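PDB 2F2L: peptidoglycan recognition protein-LC isoform LCx from Drosophila melanogaster, which binds a 1,6-anhydro muropeptide fragment of the bacterial cell wall and probably acts as an innate immune receptor for peptidoglycan. Local coordinates for residues V28-T33 / I99-T104; G65-V70 / G95-S100. All coordinates share one frame; numbering follows the deposited sequence.

Contact 1 (V28-T33 / I99-T104). With MLD (glcnac(beta1-4)-murnac(1,6-anhydro)-L-ala-gamma-D-glu-meso-a2pm-D-ala), chain G.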
loop_
_atom_site.group_PDB
_atom_site.type_symbol
_atom_site.label_atom_id
_atom_site.label_comp_id
_atom_site.label_asym_id
_atom_site.label_seq_id
_atom_site.Cartn_x
_atom_site.Cartn_y
_atom_site.Cartn_z
ATOM N N VAL B 28 -11.261 10.216 19.500
ATOM C CA VAL B 28 -11.135 10.229 18.042
ATOM C C VAL B 28 -9.677 9.955 17.682
ATOM O O VAL B 28 -8.768 10.524 18.297
ATOM C CB VAL B 28 -11.546 11.594 17.429
ATOM C CG1 VAL B 28 -11.190 11.664 15.925
ATOM C CG2 VAL B 28 -13.022 11.850 17.627
ATOM N N VAL B 29 -9.465 9.098 16.677
ATOM C CA VAL B 29 -8.128 8.735 16.222
ATOM C C VAL B 29 -7.986 9.071 14.740
ATOM O O VAL B 29 -8.716 8.553 13.900
ATOM C CB VAL B 29 -7.837 7.244 16.468
ATOM C CG1 VAL B 29 -6.422 6.906 16.011
ATOM C CG2 VAL B 29 -8.010 6.904 17.944
ATOM N N ILE B 30 -7.067 9.971 14.435
ATOM C CA ILE B 30 -6.816 10.391 13.060
ATOM C C ILE B 30 -5.681 9.578 12.415
ATOM O O ILE B 30 -4.557 9.518 12.936
ATOM C CB ILE B 30 -6.450 11.903 12.990
ATOM C CG1 ILE B 30 -7.597 12.766 13.549
ATOM C CG2 ILE B 30 -6.020 12.312 11.576
ATOM C CD1 ILE B 30 -8.967 12.493 12.996
ATOM N N SER B 31 -5.987 8.978 11.265
ATOM C CA SER B 31 -5.005 8.234 10.472
ATOM C C SER B 31 -4.914 8.828 9.072
ATOM O O SER B 31 -5.645 9.764 8.735
ATOM C CB SER B 31 -5.418 6.757 10.377
ATOM O OG SER B 31 -6.721 6.616 9.800
ATOM N N HIS B 32 -4.008 8.289 8.259
ATOM C CA HIS B 32 -4.115 8.436 6.789
ATOM C C HIS B 32 -4.142 7.047 6.170
ATOM O O HIS B 32 -3.845 6.060 6.845
ATOM C CB HIS B 32 -2.976 9.315 6.207
ATOM C CG HIS B 32 -1.591 8.764 6.374
ATOM N ND1 HIS B 32 -0.481 9.404 5.853
ATOM C CD2 HIS B 32 -1.127 7.634 6.957
ATOM C CE1 HIS B 32 0.601 8.703 6.139
ATOM N NE2 HIS B 32 0.237 7.619 6.797
ATOM N N THR B 33 -4.475 6.968 4.892
ATOM C CA THR B 33 -4.528 5.683 4.202
ATOM C C THR B 33 -3.169 5.188 3.738
ATOM O O THR B 33 -3.032 4.002 3.418
ATOM C CB THR B 33 -5.473 5.710 2.951
ATOM O OG1 THR B 33 -4.983 6.646 1.989
ATOM C CG2 THR B 33 -6.918 6.003 3.348
ATOM N N ILE B 99 -11.056 8.184 11.934
ATOM C CA ILE B 99 -11.214 8.953 10.707
ATOM C C ILE B 99 -9.867 8.929 9.956
ATOM O O ILE B 99 -8.816 9.243 10.524
ATOM C CB ILE B 99 -11.603 10.412 11.028
ATOM C CG1 ILE B 99 -12.919 10.450 11.817
ATOM C CG2 ILE B 99 -11.690 11.235 9.769
ATOM C CD1 ILE B 99 -13.188 11.763 12.481
ATOM N N SER B 100 -9.898 8.502 8.698
ATOM C CA SER B 100 -8.683 8.434 7.892
ATOM C C SER B 100 -8.698 9.490 6.809
ATOM O O SER B 100 -9.683 9.604 6.072
ATOM C CB SER B 100 -8.539 7.055 7.252
ATOM O OG SER B 100 -7.212 6.877 6.758
ATOM N N PHE B 101 -7.615 10.257 6.697
ATOM C CA PHE B 101 -7.453 11.168 5.554
ATOM C C PHE B 101 -6.960 10.344 4.374
ATOM O O PHE B 101 -5.976 9.597 4.511
ATOM C CB PHE B 101 -6.443 12.275 5.859
ATOM C CG PHE B 101 -7.005 13.402 6.687
ATOM C CD1 PHE B 101 -7.569 13.156 7.943
ATOM C CD2 PHE B 101 -6.943 14.711 6.231
ATOM C CE1 PHE B 101 -8.095 14.199 8.719
ATOM C CE2 PHE B 101 -7.459 15.765 7.011
ATOM C CZ PHE B 101 -8.029 15.493 8.268
ATOM N N ILE B 102 -7.654 10.451 3.238
ATOM C CA ILE B 102 -7.289 9.695 2.053
ATOM C C ILE B 102 -6.036 10.345 1.479
ATOM O O ILE B 102 -6.047 11.542 1.105
ATOM C CB ILE B 102 -8.414 9.665 1.003
ATOM C CG1 ILE B 102 -9.692 9.044 1.580
ATOM C CG2 ILE B 102 -7.977 8.861 -0.219
ATOM C CD1 ILE B 102 -10.894 9.102 0.613
ATOM N N GLY B 103 -4.958 9.557 1.440
ATOM C CA GLY B 103 -3.675 10.026 0.963
ATOM C C GLY B 103 -2.536 9.648 1.876
ATOM O O GLY B 103 -2.695 8.848 2.793
ATOM N N THR B 104 -1.382 10.247 1.595
ATOM C CA THR B 104 -0.160 10.057 2.352
ATOM C C THR B 104 0.380 11.429 2.736
ATOM O O THR B 104 0.770 12.205 1.842
ATOM C CB THR B 104 0.909 9.295 1.510
ATOM O OG1 THR B 104 0.388 8.026 1.101
ATOM C CG2 THR B 104 2.189 9.069 2.313
HETATM C CAA MLD G . 3.140 5.816 5.912
HETATM C CAB MLD G . 2.516 4.985 7.023
HETATM O OAC MLD G . 1.612 5.441 7.711
HETATM N N2 MLD G . 3.027 3.766 7.160
HETATM C C2 MLD G . 2.610 2.811 8.181
HETATM C C3 MLD G . 3.879 2.341 8.896
HETATM O O3 MLD G . 4.596 3.427 9.516
HETATM C C4 MLD G . 3.567 1.216 9.878
HETATM O O4 MLD G . 4.807 0.716 10.345
HETATM C C5 MLD G . 2.817 0.096 9.150
HETATM C C6 MLD G . 2.318 -1.063 10.032
HETATM O O6 MLD G . 1.849 -2.130 9.157
HETATM O O5 MLD G . 1.629 0.662 8.601
HETATM C C1 MLD G . 1.905 1.622 7.555
HETATM O O1 MLD G . 0.682 2.058 7.021
HETATM C CA4 MLD G . 0.051 1.036 6.212
HETATM C CA5 MLD G . 0.671 0.782 4.838
HETATM O OA5 MLD G . -0.242 1.025 3.714
HETATM C CA6 MLD G . 0.749 -0.706 4.833
HETATM O OA6 MLD G . -0.553 -1.116 4.466
HETATM C CA1 MLD G . -1.272 0.065 4.002
HETATM C CA2 MLD G . -2.152 0.569 5.157
HETATM N NAD MLD G . -3.327 1.283 4.612
HETATM C CAE MLD G . -4.570 0.952 4.913
HETATM C CAF MLD G . -5.625 1.801 4.234
HETATM O OAG MLD G . -4.879 0.048 5.689
HETATM C CA3 MLD G . -1.381 1.526 6.063
HETATM O OAH MLD G . -1.975 1.614 7.405
HETATM C CAI MLD G . -2.809 2.780 7.613
HETATM C CAJ MLD G . -2.034 3.960 8.154
HETATM C CAL MLD G . -3.923 2.429 8.621
HETATM O OAM MLD G . -4.678 3.333 8.961
HETATM N N MLD G . -4.029 1.175 9.060
HETATM C CA MLD G . -5.071 0.716 9.988
HETATM C CB MLD G . -6.248 0.277 9.111
HETATM C C MLD G . -4.511 -0.513 10.727
HETATM O O MLD G . -4.034 -1.455 10.089
HETATM N NAN MLD G . -4.567 -0.436 12.054
HETATM C CAO MLD G . -4.099 -1.474 12.986
HETATM C CAP MLD G . -3.208 -0.861 14.115
HETATM O OBA MLD G . -3.096 -1.544 15.136
HETATM O OAQ MLD G . -2.689 0.273 13.971
HETATM C CBB MLD G . -5.302 -2.059 13.718
HETATM C CBC MLD G . -6.242 -2.882 12.855
HETATM C CBD MLD G . -7.347 -3.471 13.749
HETATM O OBE MLD G . -7.674 -2.934 14.809
HETATM N NBF MLD G . -7.901 -4.578 13.301
HETATM C CBG MLD G . -8.971 -5.267 14.034
HETATM C CBH MLD G . -8.408 -5.866 15.338
HETATM O OBI MLD G . -7.334 -6.466 15.350
HETATM N NBJ MLD G . -9.146 -5.646 16.424
HETATM C CBK MLD G . -8.803 -6.151 17.772
HETATM C CBL MLD G . -9.985 -6.981 18.287
HETATM C CBM MLD G . -8.515 -5.040 18.804
HETATM O OBO MLD G . -9.030 -3.906 18.622
HETATM O OBN MLD G . -7.790 -5.367 19.777
HETATM C CBP MLD G . -9.578 -6.340 13.115
HETATM C CBQ MLD G . -10.937 -6.842 13.635
HETATM C CBR MLD G . -11.595 -7.793 12.631
HETATM C CBS MLD G . -13.112 -7.889 12.799
HETATM C CBT MLD G . -13.764 -6.594 12.294
HETATM O OBV MLD G . -13.792 -6.429 11.064
HETATM O OBU MLD G . -14.224 -5.806 13.145
HETATM N NBW MLD G . -13.442 -8.101 14.214
#
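His32 and Thr33 both meet 99-104 with the first torsion near +60°. His32 CG (chi1 63°) is tucked between its backbone N and carbonyl carbon, and the imidazole then runs past Gly103 and Thr104. In Thr33 the same setting (chi1 62°) directs OG1 at the turn after strand 97-101, where it accepts a nearly straight bond from Gly103 N (3.0 Å). Behind them the strands run parallel: Val29 O receives Ile99 N, Ile99 O receives Ser31 N at 2.9 Å, Ser31 O receives Phe101 N from above its carbonyl plane, and Phe101 O takes Thr33 N. On one face of the sheet, which packs on helices 112-127 and 151-157, Ile30 lies alongside Ile99 (CD1 to CB 3.9 Å) and sets CG2 obliquely against Phe101 CE1. On the other, ligand-facing side, a weak bond links Ser100 OG to Ser31 OG. In this amidase-like domain the C-terminal end of strand 25-32 lines the muropeptide pocket. There His32 NE2 donates in the ring plane to the GlcNAc acetyl oxygen OAC (2.7 Å); ND1 accepts from Phe105 N, which leaves NE2 the hydrogen, and both bonds probably hold the ring's rotation. Thr33 O accepts from NAD of the second sugar (3.0 Å), so one N-acetyl group meets a donor and the other an acceptor, consistent with recognition of both sugars.

Contact 2 (G65-V70 / G95-S100). With MLD (glcnac(beta1-4)-murnac(1,6-anhydro)-L-ala-gamma-D-glu-meso-a2pm-D-ala), chain G.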
loop_
_atom_site.group_PDB
_atom_site.type_symbol
_atom_site.label_atom_id
_atom_site.label_comp_id
_atom_site.label_asym_id
_atom_site.label_seq_id
_atom_site.Cartn_x
_atom_site.Cartn_y
_atom_site.Cartn_z
ATOM N N GLY B 65 -12.268 -0.651 7.673
ATOM C CA GLY B 65 -11.870 -0.520 9.067
ATOM C C GLY B 65 -12.203 0.815 9.692
ATOM O O GLY B 65 -12.399 0.895 10.884
ATOM N N TYR B 66 -12.278 1.864 8.888
ATOM C CA TYR B 66 -12.507 3.202 9.424
ATOM C C TYR B 66 -13.987 3.471 9.704
ATOM O O TYR B 66 -14.874 2.871 9.110
ATOM C CB TYR B 66 -11.947 4.256 8.475
ATOM C CG TYR B 66 -10.481 4.044 8.107
ATOM C CD1 TYR B 66 -9.491 4.042 9.090
ATOM C CD2 TYR B 66 -10.098 3.807 6.785
ATOM C CE1 TYR B 66 -8.141 3.844 8.767
ATOM C CE2 TYR B 66 -8.747 3.616 6.436
ATOM C CZ TYR B 66 -7.780 3.629 7.434
ATOM O OH TYR B 66 -6.462 3.454 7.113
ATOM N N ASN B 67 -14.263 4.373 10.636
ATOM C CA ASN B 67 -15.612 4.849 10.784
ATOM C C ASN B 67 -15.946 5.813 9.651
ATOM O O ASN B 67 -17.035 5.737 9.071
ATOM C CB ASN B 67 -15.790 5.461 12.167
ATOM C CG ASN B 67 -15.643 4.435 13.235
ATOM O OD1 ASN B 67 -16.593 3.617 13.403
ATOM N ND2 ASN B 67 -14.562 4.400 13.852
ATOM N N PHE B 68 -15.001 6.693 9.328
ATOM C CA PHE B 68 -15.150 7.657 8.239
ATOM C C PHE B 68 -13.818 7.859 7.534
ATOM O O PHE B 68 -12.763 7.624 8.109
ATOM C CB PHE B 68 -15.649 9.018 8.750
ATOM C CG PHE B 68 -16.963 8.961 9.467
ATOM C CD1 PHE B 68 -18.158 9.049 8.763
ATOM C CD2 PHE B 68 -17.011 8.821 10.853
ATOM C CE1 PHE B 68 -19.363 9.006 9.412
ATOM C CE2 PHE B 68 -18.220 8.769 11.515
ATOM C CZ PHE B 68 -19.404 8.852 10.799
ATOM N N LEU B 69 -13.867 8.264 6.269
ATOM C CA LEU B 69 -12.660 8.714 5.581
ATOM C C LEU B 69 -12.939 10.088 5.003
ATOM O O LEU B 69 -14.089 10.400 4.712
ATOM C CB LEU B 69 -12.247 7.765 4.446
ATOM C CG LEU B 69 -12.037 6.289 4.724
ATOM C CD1 LEU B 69 -13.341 5.495 4.632
ATOM C CD2 LEU B 69 -10.968 5.742 3.741
ATOM N N VAL B 70 -11.900 10.891 4.828
ATOM C CA VAL B 70 -12.032 12.264 4.291
ATOM C C VAL B 70 -11.227 12.382 3.022
ATOM O O VAL B 70 -10.000 12.176 3.040
ATOM C CB VAL B 70 -11.506 13.297 5.307
ATOM C CG1 VAL B 70 -11.754 14.707 4.815
ATOM C CG2 VAL B 70 -12.186 13.069 6.654
ATOM N N GLY B 95 -14.868 2.407 21.798
ATOM C CA GLY B 95 -14.882 3.721 22.453
ATOM C C GLY B 95 -14.137 4.809 21.701
ATOM O O GLY B 95 -13.840 5.874 22.251
ATOM N N SER B 96 -13.851 4.567 20.430
ATOM C CA SER B 96 -13.268 5.598 19.602
ATOM C C SER B 96 -13.903 5.662 18.219
ATOM O O SER B 96 -14.580 4.719 17.772
ATOM C CB SER B 96 -11.764 5.379 19.514
ATOM O OG SER B 96 -11.440 4.260 18.715
ATOM N N ILE B 97 -13.715 6.808 17.575
ATOM C CA ILE B 97 -14.077 7.025 16.175
ATOM C C ILE B 97 -12.765 7.196 15.393
ATOM O O ILE B 97 -11.940 8.055 15.727
ATOM C CB ILE B 97 -14.964 8.285 16.025
ATOM C CG1 ILE B 97 -16.364 8.020 16.582
ATOM C CG2 ILE B 97 -15.056 8.738 14.592
ATOM C CD1 ILE B 97 -17.157 6.952 15.830
ATOM N N GLY B 98 -12.565 6.338 14.393
ATOM C CA GLY B 98 -11.399 6.400 13.518
ATOM C C GLY B 98 -11.727 7.077 12.195
ATOM O O GLY B 98 -12.569 6.615 11.437
ATOM N N ILE B 99 -11.056 8.184 11.934
ATOM C CA ILE B 99 -11.214 8.953 10.707
ATOM C C ILE B 99 -9.867 8.929 9.956
ATOM O O ILE B 99 -8.816 9.243 10.524
ATOM C CB ILE B 99 -11.603 10.412 11.028
ATOM C CG1 ILE B 99 -12.919 10.450 11.817
ATOM C CG2 ILE B 99 -11.690 11.235 9.769
ATOM C CD1 ILE B 99 -13.188 11.763 12.481
ATOM N N SER B 100 -9.898 8.502 8.698
ATOM C CA SER B 100 -8.683 8.434 7.892
ATOM C C SER B 100 -8.698 9.490 6.809
ATOM O O SER B 100 -9.683 9.604 6.072
ATOM C CB SER B 100 -8.539 7.055 7.252
ATOM O OG SER B 100 -7.212 6.877 6.758
HETATM C CAA MLD G . 3.140 5.816 5.912
HETATM C CAB MLD G . 2.516 4.985 7.023
HETATM O OAC MLD G . 1.612 5.441 7.711
HETATM N N2 MLD G . 3.027 3.766 7.160
HETATM C C2 MLD G . 2.610 2.811 8.181
HETATM C C3 MLD G . 3.879 2.341 8.896
HETATM O O3 MLD G . 4.596 3.427 9.516
HETATM C C4 MLD G . 3.567 1.216 9.878
HETATM O O4 MLD G . 4.807 0.716 10.345
HETATM C C5 MLD G . 2.817 0.096 9.150
HETATM C C6 MLD G . 2.318 -1.063 10.032
HETATM O O6 MLD G . 1.849 -2.130 9.157
HETATM O O5 MLD G . 1.629 0.662 8.601
HETATM C C1 MLD G . 1.905 1.622 7.555
HETATM O O1 MLD G . 0.682 2.058 7.021
HETATM C CA4 MLD G . 0.051 1.036 6.212
HETATM C CA5 MLD G . 0.671 0.782 4.838
HETATM O OA5 MLD G . -0.242 1.025 3.714
HETATM C CA6 MLD G . 0.749 -0.706 4.833
HETATM O OA6 MLD G . -0.553 -1.116 4.466
HETATM C CA1 MLD G . -1.272 0.065 4.002
HETATM C CA2 MLD G . -2.152 0.569 5.157
HETATM N NAD MLD G . -3.327 1.283 4.612
HETATM C CAE MLD G . -4.570 0.952 4.913
HETATM C CAF MLD G . -5.625 1.801 4.234
HETATM O OAG MLD G . -4.879 0.048 5.689
HETATM C CA3 MLD G . -1.381 1.526 6.063
HETATM O OAH MLD G . -1.975 1.614 7.405
HETATM C CAI MLD G . -2.809 2.780 7.613
HETATM C CAJ MLD G . -2.034 3.960 8.154
HETATM C CAL MLD G . -3.923 2.429 8.621
HETATM O OAM MLD G . -4.678 3.333 8.961
HETATM N N MLD G . -4.029 1.175 9.060
HETATM C CA MLD G . -5.071 0.716 9.988
HETATM C CB MLD G . -6.248 0.277 9.111
HETATM C C MLD G . -4.511 -0.513 10.727
HETATM O O MLD G . -4.034 -1.455 10.089
HETATM N NAN MLD G . -4.567 -0.436 12.054
HETATM C CAO MLD G . -4.099 -1.474 12.986
HETATM C CAP MLD G . -3.208 -0.861 14.115
HETATM O OBA MLD G . -3.096 -1.544 15.136
HETATM O OAQ MLD G . -2.689 0.273 13.971
HETATM C CBB MLD G . -5.302 -2.059 13.718
HETATM C CBC MLD G . -6.242 -2.882 12.855
HETATM C CBD MLD G . -7.347 -3.471 13.749
HETATM O OBE MLD G . -7.674 -2.934 14.809
HETATM N NBF MLD G . -7.901 -4.578 13.301
HETATM C CBG MLD G . -8.971 -5.267 14.034
HETATM C CBH MLD G . -8.408 -5.866 15.338
HETATM O OBI MLD G . -7.334 -6.466 15.350
HETATM N NBJ MLD G . -9.146 -5.646 16.424
HETATM C CBK MLD G . -8.803 -6.151 17.772
HETATM C CBL MLD G . -9.985 -6.981 18.287
HETATM C CBM MLD G . -8.515 -5.040 18.804
HETATM O OBO MLD G . -9.030 -3.906 18.622
HETATM O OBN MLD G . -7.790 -5.367 19.777
HETATM C CBP MLD G . -9.578 -6.340 13.115
HETATM C CBQ MLD G . -10.937 -6.842 13.635
HETATM C CBR MLD G . -11.595 -7.793 12.631
HETATM C CBS MLD G . -13.112 -7.889 12.799
HETATM C CBT MLD G . -13.764 -6.594 12.294
HETATM O OBV MLD G . -13.792 -6.429 11.064
HETATM O OBU MLD G . -14.224 -5.806 13.145
HETATM N NBW MLD G . -13.442 -8.101 14.214
#
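Tyr66 lays one face of its ring over Ser100, whose CB sits 3.3 Å from the ring centroid and almost exactly on the ring normal, a CH-pi contact. With CG beside its own backbone N (chi1 -54°), the phenol reaches along the ligand side of the sheet until OH donates to OAM, the lactyl carbonyl oxygen of the muropeptide, at 2.6 Å. OAM lies at the ring's edge, in its plane, and His55, which also binds the ligand, meets the tyrosine edge-to-face. Behind this ring the chain enters strand 68-70, which lies parallel to 97-101 within the mixed central sheet of the amidase-like fold. Gly98 O marks the entry by accepting two bonds in its carbonyl plane, from Asn67 N at 2.9 Å and Phe68 N at 3.2 Å. Ladder bonds follow from Ser100 N to Phe68 O (3.1 Å) and from Val70 N to Ser100 O (2.8 Å). Away from the ligand, the Val70 side chain crosses that of Ile99 obliquely, CG2 to CG2 at 3.6 Å, and Ile97 CG2 touches the edge of the Phe68 ring near its plane, 4.2 Å from CD2. Helix 112-127 covers this apolar side, bringing Leu121 against Phe68 and Ile99 and Ala117 against Val70.

From the N terminus, strand 25-32 comes first and gives 28-33; the chain then passes through helix 41-58, strand 68-70 and strand 76-78 before reaching strand 97-101. There it closes both loops: the shorter one from 65-70 (contact 2) lies within the span of the longer one from 28-33 (contact 1), and the two end on overlapping segments that share Ile99 and Ser100. Strand 97-101 therefore stands between two parallel neighbours. Probable backbone hydrogen bonds extend the ladders past the shared residues, Val29 N to Ile97 O and Ile102 N to Val70 O. Ser31 OG packs against Tyr66 CE1 where the contacts meet beside the muropeptide, which both touch.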